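Local coordinates for Alr4995 protein (Nostoc sp., PDB 6LRF) that acts as a bifunctional arginine dihydrolase and ornithine cyclodeaminase, releasing ornithine from arginine and probably converting it on to proline, at residues V370-D373 against G374-P377; I410-P414 against N415-A419; Y585-R589 against N590-F594; T688-L691 against D692-T695. One frame throughout, in Å; residues are numbered along the deposited sequence.

Contact 1 (V370-D373 against G374-P377)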
# COMPACT_ATOMS: atom_id res chain seq x y z
N VAL B 370 -31.53 -2.51 36.15
CA VAL B 370 -31.34 -3.71 35.35
C VAL B 370 -32.42 -4.73 35.75
O VAL B 370 -32.63 -4.97 36.94
CB VAL B 370 -29.93 -4.32 35.58
CG1 VAL B 370 -29.79 -5.65 34.86
CG2 VAL B 370 -28.85 -3.35 35.14
N ILE B 371 -33.12 -5.31 34.78
CA ILE B 371 -34.13 -6.32 35.12
C ILE B 371 -33.78 -7.72 34.63
O ILE B 371 -34.29 -8.71 35.13
CB ILE B 371 -35.53 -5.94 34.58
CG1 ILE B 371 -35.49 -5.69 33.07
CG2 ILE B 371 -36.11 -4.73 35.33
CD1 ILE B 371 -36.75 -5.04 32.56
N GLN B 372 -32.88 -7.80 33.66
CA GLN B 372 -32.47 -9.06 33.05
C GLN B 372 -30.94 -9.13 33.07
O GLN B 372 -30.29 -8.22 32.54
CB GLN B 372 -33.03 -9.14 31.63
CG GLN B 372 -32.70 -10.38 30.85
CD GLN B 372 -33.33 -10.36 29.47
OE1 GLN B 372 -34.15 -9.48 29.15
NE2 GLN B 372 -32.94 -11.32 28.63
N ASP B 373 -30.37 -10.14 33.72
CA ASP B 373 -28.91 -10.31 33.78
C ASP B 373 -28.23 -10.03 32.43
O ASP B 373 -28.64 -10.58 31.42
CB ASP B 373 -28.55 -11.72 34.23
CG ASP B 373 -28.49 -11.87 35.73
OD1 ASP B 373 -28.92 -10.95 36.45
OD2 ASP B 373 -28.02 -12.94 36.17
N GLY B 374 -27.20 -9.19 32.43
CA GLY B 374 -26.44 -8.93 31.21
C GLY B 374 -27.16 -8.07 30.17
O GLY B 374 -26.81 -8.10 29.00
N VAL B 375 -28.17 -7.31 30.60
CA VAL B 375 -28.91 -6.43 29.70
C VAL B 375 -29.07 -5.09 30.40
O VAL B 375 -29.50 -5.04 31.54
CB VAL B 375 -30.29 -7.02 29.32
CG1 VAL B 375 -31.12 -6.02 28.52
CG2 VAL B 375 -30.14 -8.33 28.53
N ALA B 376 -28.69 -3.99 29.75
CA ALA B 376 -28.85 -2.67 30.36
C ALA B 376 -30.26 -2.16 30.06
O ALA B 376 -30.87 -2.58 29.08
CB ALA B 376 -27.80 -1.69 29.85
N PRO B 377 -30.80 -1.28 30.94
CA PRO B 377 -32.10 -0.65 30.64
C PRO B 377 -31.97 0.22 29.43
O PRO B 377 -30.87 0.67 29.11
CB PRO B 377 -32.39 0.20 31.89
CG PRO B 377 -31.04 0.40 32.52
CD PRO B 377 -30.28 -0.87 32.25
O HOH W 1 -32.27 -5.23 32.02
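Gln372 lays the end of its side chain over one methyl of Val375, the amide carbon CD resting 3.9 Å from CG2 of the valine. The glutamine chain is extended throughout (chi1 -180°), which carries its amide past the valine branch, and its NE2 goes on to a weak hydrogen bond with Arg566 O. The backbone of the same two residues closes beneath them: Val375 N donates to Gln372 O at 3.0 Å, a weak bond bent to 129°. On the buried side, Val370 turns CG1 onto the carbonyl oxygen of Val375 at 3.4 Å, while its other methyl, CG2, meets Pro377 CD at 4.1 Å. That oxygen is served by an ordered water, which donates to Val375 O at 2.8 Å and accepts from Ile371 N at 2.9 Å, bridging the two limbs where they have spread too far for a direct bond. Asp373 OD1 accepts a hydrogen bond from Ala429 N. Arg565 NE binds Gly374 O, and Asn562 OD1 accepts from Ala376 N, so helix 554-567 grips the second limb. Gly374 has a positive phi of 73°, and a CB there would press on Asp373 O. From Gln372 to Val375 this is a type II beta turn with glycine in its classic third position, set in the loop that leaves strand 366-369.

Contact 2 (I410-P414 against N415-A419)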
# COMPACT_ATOMS: atom_id res chain seq x y z
N ILE B 410 -24.69 2.22 39.62
CA ILE B 410 -24.62 3.00 40.84
C ILE B 410 -25.16 2.13 41.95
O ILE B 410 -26.24 1.55 41.81
CB ILE B 410 -25.47 4.30 40.78
CG1 ILE B 410 -25.13 5.12 39.53
CG2 ILE B 410 -25.28 5.15 42.05
CD1 ILE B 410 -23.68 5.58 39.50
N THR B 411 -24.42 2.04 43.04
CA THR B 411 -24.92 1.32 44.19
C THR B 411 -24.54 2.01 45.51
O THR B 411 -23.55 2.74 45.60
CB THR B 411 -24.43 -0.16 44.14
OG1 THR B 411 -24.90 -0.86 45.30
CG2 THR B 411 -22.93 -0.23 44.09
N GLN B 412 -25.39 1.83 46.52
CA GLN B 412 -25.10 2.30 47.87
C GLN B 412 -24.42 1.14 48.62
O GLN B 412 -24.92 0.03 48.63
CB GLN B 412 -26.39 2.76 48.59
CG GLN B 412 -26.18 3.32 50.00
CD GLN B 412 -25.46 4.68 50.03
OE1 GLN B 412 -25.79 5.60 49.27
NE2 GLN B 412 -24.48 4.80 50.91
N THR B 413 -23.27 1.41 49.21
CA THR B 413 -22.50 0.36 49.90
C THR B 413 -22.23 0.81 51.33
O THR B 413 -22.43 1.99 51.65
CB THR B 413 -21.17 0.08 49.18
OG1 THR B 413 -20.21 1.07 49.58
CG2 THR B 413 -21.35 0.12 47.66
N PRO B 414 -21.73 -0.11 52.20
CA PRO B 414 -21.38 0.31 53.57
C PRO B 414 -20.25 1.34 53.61
O PRO B 414 -19.99 1.92 54.66
CB PRO B 414 -20.93 -0.99 54.24
CG PRO B 414 -21.58 -2.07 53.45
CD PRO B 414 -21.62 -1.57 52.03
N ASN B 415 -19.58 1.55 52.48
CA ASN B 415 -18.53 2.56 52.37
C ASN B 415 -18.94 3.74 51.46
O ASN B 415 -18.09 4.46 50.94
CB ASN B 415 -17.23 1.92 51.84
CG ASN B 415 -16.56 1.05 52.90
OD1 ASN B 415 -15.98 1.57 53.85
ND2 ASN B 415 -16.67 -0.28 52.77
N GLY B 416 -20.25 3.92 51.28
CA GLY B 416 -20.75 5.06 50.53
C GLY B 416 -21.26 4.71 49.15
O GLY B 416 -21.35 3.54 48.78
N LEU B 417 -21.59 5.75 48.39
CA LEU B 417 -22.03 5.59 47.00
C LEU B 417 -20.92 5.07 46.11
O LEU B 417 -19.82 5.59 46.14
CB LEU B 417 -22.52 6.93 46.45
CG LEU B 417 -23.94 7.33 46.78
CD1 LEU B 417 -24.14 8.79 46.39
CD2 LEU B 417 -24.91 6.43 46.02
N LEU B 418 -21.22 4.06 45.32
CA LEU B 418 -20.24 3.54 44.39
C LEU B 418 -20.74 3.63 42.95
O LEU B 418 -21.84 3.16 42.63
CB LEU B 418 -19.91 2.09 44.74
CG LEU B 418 -18.97 1.39 43.76
CD1 LEU B 418 -17.59 2.09 43.73
CD2 LEU B 418 -18.86 -0.06 44.16
N ALA B 419 -19.93 4.26 42.09
CA ALA B 419 -20.24 4.33 40.65
C ALA B 419 -19.21 3.50 39.90
O ALA B 419 -18.01 3.74 40.02
CB ALA B 419 -20.25 5.77 40.16
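Strands 410-413 and 416-419 run antiparallel, their axes 4.6 Å apart at closest approach, joined by a type I turn from Thr413 to Gly416. Thr411 and Leu418 form a hydrogen-bonded pair in which Leu418 N reaches Thr411 O at 2.7 Å, nearly straight at 171°. Thr413 carries the turn. Its chi1 of 82° holds OG1 between the backbone N and the carbonyl carbon, over the mouth of the turn, where it accepts from Asn415 N at 3.0 Å, making an ST turn, and donates to Gly416 O at 2.8 Å. The hydroxyl takes a lone pair in the plane of that carbonyl, whereas Thr413 N comes to the same oxygen from 44° above the plane. A valine in place of Thr413 would probably leave Asn415 N without this acceptor and Gly416 O without its in-plane donor, the turn then resting on its two backbone bonds. On the face of Thr411, Thr413 and Leu418, Thr413 CG2 abuts Leu418 CB at 3.8 Å. On the face of Ile410, Gln412, Leu417 and Ala419, Ile410 CD1 presses on Ala419 CB at a tight 3.5 Å, and bent Gln412 sets OE1 3.5 Å from Leu417 CD2. Ile410, Leu417 and Ala419 make that face largely apolar and pack on strand 388-392, while at the exposed tip the Thr413 hydroxyl, donor and acceptor at once, adds side-chain bonds to those of the backbone and helps tie the turn.

Contact 3 (Y585-R589 against N590-F594)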
# COMPACT_ATOMS: atom_id res chain seq x y z
N TYR B 585 -30.87 -11.03 8.66
CA TYR B 585 -32.30 -11.19 8.40
C TYR B 585 -32.60 -12.25 7.34
O TYR B 585 -33.42 -13.13 7.56
CB TYR B 585 -32.92 -9.86 7.94
CG TYR B 585 -34.37 -9.99 7.48
CD1 TYR B 585 -35.42 -10.01 8.39
CD2 TYR B 585 -34.68 -10.10 6.12
CE1 TYR B 585 -36.74 -10.13 7.96
CE2 TYR B 585 -35.99 -10.23 5.68
CZ TYR B 585 -37.01 -10.24 6.61
OH TYR B 585 -38.31 -10.36 6.19
N GLU B 586 -31.93 -12.15 6.20
CA GLU B 586 -32.14 -13.12 5.13
C GLU B 586 -31.74 -14.53 5.56
O GLU B 586 -32.37 -15.50 5.14
CB GLU B 586 -31.38 -12.73 3.86
CG GLU B 586 -31.86 -11.43 3.17
CD GLU B 586 -33.35 -11.43 2.79
OE1 GLU B 586 -34.00 -12.51 2.79
OE2 GLU B 586 -33.88 -10.34 2.49
N CYS B 587 -30.70 -14.65 6.39
CA CYS B 587 -30.30 -15.98 6.87
C CYS B 587 -31.42 -16.59 7.71
O CYS B 587 -31.76 -17.76 7.56
CB CYS B 587 -29.00 -15.94 7.69
SG CYS B 587 -27.54 -15.69 6.68
N VAL B 588 -32.00 -15.78 8.59
CA VAL B 588 -33.08 -16.29 9.43
C VAL B 588 -34.32 -16.62 8.57
O VAL B 588 -34.88 -17.71 8.68
CB VAL B 588 -33.44 -15.29 10.55
CG1 VAL B 588 -34.71 -15.73 11.27
CG2 VAL B 588 -32.27 -15.17 11.55
N ARG B 589 -34.71 -15.71 7.68
CA ARG B 589 -35.94 -15.91 6.90
C ARG B 589 -35.85 -17.07 5.92
O ARG B 589 -36.85 -17.73 5.63
CB ARG B 589 -36.30 -14.63 6.15
CG ARG B 589 -37.10 -13.61 6.99
CD ARG B 589 -38.53 -14.08 7.30
NE ARG B 589 -39.34 -13.01 7.89
CZ ARG B 589 -39.73 -12.96 9.16
NH1 ARG B 589 -39.40 -13.94 10.01
NH2 ARG B 589 -40.45 -11.93 9.60
N ASN B 590 -34.65 -17.33 5.40
CA ASN B 590 -34.49 -18.42 4.45
C ASN B 590 -33.86 -19.66 5.06
O ASN B 590 -33.55 -20.62 4.36
CB ASN B 590 -33.68 -17.93 3.25
CG ASN B 590 -34.40 -16.83 2.47
OD1 ASN B 590 -35.21 -17.11 1.59
ND2 ASN B 590 -34.10 -15.59 2.81
N GLN B 591 -33.69 -19.63 6.38
CA GLN B 591 -33.14 -20.76 7.13
C GLN B 591 -31.77 -21.20 6.60
O GLN B 591 -31.53 -22.38 6.40
CB GLN B 591 -34.12 -21.92 7.12
CG GLN B 591 -35.52 -21.50 7.57
CD GLN B 591 -36.59 -22.32 6.92
OE1 GLN B 591 -36.76 -23.49 7.24
NE2 GLN B 591 -37.31 -21.71 5.96
N ILE B 592 -30.90 -20.23 6.37
CA ILE B 592 -29.50 -20.48 6.06
C ILE B 592 -28.74 -20.51 7.38
O ILE B 592 -28.82 -19.55 8.16
CB ILE B 592 -28.94 -19.37 5.15
CG1 ILE B 592 -29.87 -19.15 3.96
CG2 ILE B 592 -27.54 -19.70 4.68
CD1 ILE B 592 -30.00 -20.39 3.06
N PRO B 593 -28.06 -21.63 7.67
CA PRO B 593 -27.34 -21.71 8.94
C PRO B 593 -26.19 -20.71 8.97
O PRO B 593 -25.59 -20.44 7.93
CB PRO B 593 -26.81 -23.14 8.97
CG PRO B 593 -27.57 -23.87 7.91
CD PRO B 593 -27.93 -22.86 6.88
N PHE B 594 -25.88 -20.14 10.13
CA PHE B 594 -24.72 -19.28 10.21
C PHE B 594 -23.99 -19.59 11.49
O PHE B 594 -24.59 -20.10 12.43
CB PHE B 594 -25.10 -17.79 10.13
CG PHE B 594 -26.06 -17.34 11.20
CD1 PHE B 594 -27.43 -17.32 10.96
CD2 PHE B 594 -25.59 -16.91 12.43
CE1 PHE B 594 -28.31 -16.90 11.94
CE2 PHE B 594 -26.46 -16.48 13.41
CZ PHE B 594 -27.82 -16.48 13.17
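Asn590 and Glu586 lie side by side and point the same way, amide and carboxylate planes 34° apart. Asn590 has CG beside its backbone N (chi1 -64°), which folds the amide back along the helix. ND2 then donates to Glu586 O at 2.9 Å and 164°, the acceptor lying nearly in the asparagine's amide plane, and weakly to Glu586 OE1 at 3.1 Å. Because Asn590 N also donates to Glu586 O, that carbonyl is gripped by two donors of one residue. The other carboxylate oxygen, OE2, is salt-bridged to Arg513. Arg589, the residue before Asn590, passes its CG over a face of the Tyr585 ring one turn back, 3.4 Å above the plane. Across the helix end, the Phe594 ring is inclined to its neighbours, with CD1 3.9 Å from Cys587 CB and CE1 4.3 Å from Val588 CG2, while Cys587 SG borders Ile592 CB. Leu520 of strand 519-523 touches both Cys587 and Phe594. The chain reverses at Gln591, whose phi is positive: Ile592 N bonds Cys587 O at 2.9 Å and Gln591 N bonds Val588 O at 3.2 Å. This Schellman motif ends helix 583-589 just before edge strand 594-597 of a Rossmann-type parallel sheet.

Contact 4 (T688-L691 against D692-T695)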
# COMPACT_ATOMS: atom_id res chain seq x y z
N THR B 688 -23.62 -9.44 -8.67
CA THR B 688 -25.09 -9.50 -8.77
C THR B 688 -25.58 -9.00 -10.14
O THR B 688 -26.54 -9.54 -10.70
CB THR B 688 -25.77 -8.69 -7.64
OG1 THR B 688 -25.04 -7.48 -7.40
CG2 THR B 688 -25.82 -9.53 -6.34
N GLN B 689 -24.92 -7.98 -10.69
CA GLN B 689 -25.21 -7.53 -12.04
C GLN B 689 -24.94 -8.66 -13.02
O GLN B 689 -25.75 -8.93 -13.90
CB GLN B 689 -24.38 -6.31 -12.41
CG GLN B 689 -24.82 -5.02 -11.74
CD GLN B 689 -23.76 -3.95 -11.82
OE1 GLN B 689 -23.62 -3.11 -10.92
NE2 GLN B 689 -22.98 -3.97 -12.90
N GLN B 690 -23.80 -9.32 -12.84
CA GLN B 690 -23.41 -10.38 -13.75
C GLN B 690 -24.32 -11.61 -13.65
O GLN B 690 -24.50 -12.33 -14.63
CB GLN B 690 -21.96 -10.78 -13.50
CG GLN B 690 -21.35 -11.58 -14.61
CD GLN B 690 -21.14 -10.77 -15.87
OE1 GLN B 690 -21.37 -9.56 -15.89
NE2 GLN B 690 -20.70 -11.44 -16.92
N LEU B 691 -24.88 -11.85 -12.47
CA LEU B 691 -25.78 -12.98 -12.27
C LEU B 691 -27.14 -12.73 -12.90
O LEU B 691 -27.88 -13.67 -13.20
CB LEU B 691 -25.97 -13.28 -10.79
CG LEU B 691 -24.85 -14.06 -10.12
CD1 LEU B 691 -24.93 -13.85 -8.63
CD2 LEU B 691 -24.97 -15.53 -10.45
N ASP B 692 -27.47 -11.46 -13.07
CA ASP B 692 -28.73 -11.10 -13.68
C ASP B 692 -28.66 -11.30 -15.20
O ASP B 692 -29.62 -11.76 -15.83
CB ASP B 692 -29.09 -9.66 -13.32
CG ASP B 692 -29.52 -9.53 -11.87
OD1 ASP B 692 -30.09 -10.50 -11.33
OD2 ASP B 692 -29.30 -8.44 -11.28
N LYS B 693 -27.50 -10.97 -15.77
CA LYS B 693 -27.27 -11.14 -17.19
C LYS B 693 -27.36 -12.61 -17.59
O LYS B 693 -27.71 -12.93 -18.73
CB LYS B 693 -25.90 -10.58 -17.58
CG LYS B 693 -25.74 -9.12 -17.25
CD LYS B 693 -24.45 -8.56 -17.82
CE LYS B 693 -24.28 -7.10 -17.44
NZ LYS B 693 -23.08 -6.50 -18.08
N LEU B 694 -27.06 -13.50 -16.65
CA LEU B 694 -27.05 -14.93 -16.91
C LEU B 694 -28.44 -15.57 -16.96
O LEU B 694 -28.72 -16.41 -17.82
CB LEU B 694 -26.23 -15.66 -15.85
CG LEU B 694 -24.72 -15.49 -15.92
CD1 LEU B 694 -24.05 -16.43 -14.94
CD2 LEU B 694 -24.23 -15.75 -17.34
N THR B 695 -29.31 -15.21 -16.02
CA THR B 695 -30.57 -15.93 -15.91
C THR B 695 -31.75 -15.10 -16.40
O THR B 695 -32.86 -15.17 -15.86
CB THR B 695 -30.80 -16.42 -14.46
OG1 THR B 695 -32.04 -17.15 -14.36
CG2 THR B 695 -30.76 -15.26 -13.47
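Asp692 meets Thr688 one helical turn back, and does so twice. Its backbone N divides one hydrogen between Thr688 O and Gln689 O, each at 3.2 Å and each weak, while its carboxylate bends over the same Thr688 carbonyl. With CG beside the backbone N (chi1 -73°), OD2 comes within 3.0 Å of Thr688 O; both atoms are acceptors and are not bonded to each other. The partners of the carboxylate lie outside the segment: OD1 has a salt bridge to Arg510 of helix 505-513, and OD2 is hydrogen-bonded elsewhere as well. A leucine at Asp692 would probably leave Arg510 without this anionic mate and cost the helices one polar tie. Thr688 OG1 is satisfied within its own helix, at Leu684 O and Ser685 O, and Asp692 O is bonded by Ser696 OG. All this belongs to helix 680-694, which follows strand 673-677, the final strand of the Rossmann-type parallel sheet, and packs on helices 467-486 and 505-513. Its backbone bonding is uneven here: Lys693 N reaches Gln689 O at 3.3 Å and 155°, but Leu694 N keeps only a weak bond of 3.5 Å to Gln690 O. Farther along, Thr695 CG2 lies 3.3 Å from Leu691 O. Gln690, bent at chi2, brings OE1 to 3.8 Å from Lys693 CD, against the side of the extended lysine chain.

Overall arrangement
The four contacts follow one another along the chain as separate local features that do not touch. Contacts 1 and 2 belong to the mixed-sheet region: contact 1 leaves its edge strand 366-369, and contact 2 is the hairpin 407-413/416-422 within it, with centres 19 Å apart. Contacts 3 and 4 sit 22 Å apart, centre to centre, in the Rossmann-type region around the parallel sheet, sharing helix 505-513 as a neighbour. Contact 1 also touches helix 554-567 and so joins the two regions, about 17 Å from contact 3 at the nearest atoms. Contacts 2 and 4, with centres 63 Å apart, lie on opposite sides of the chain's centre.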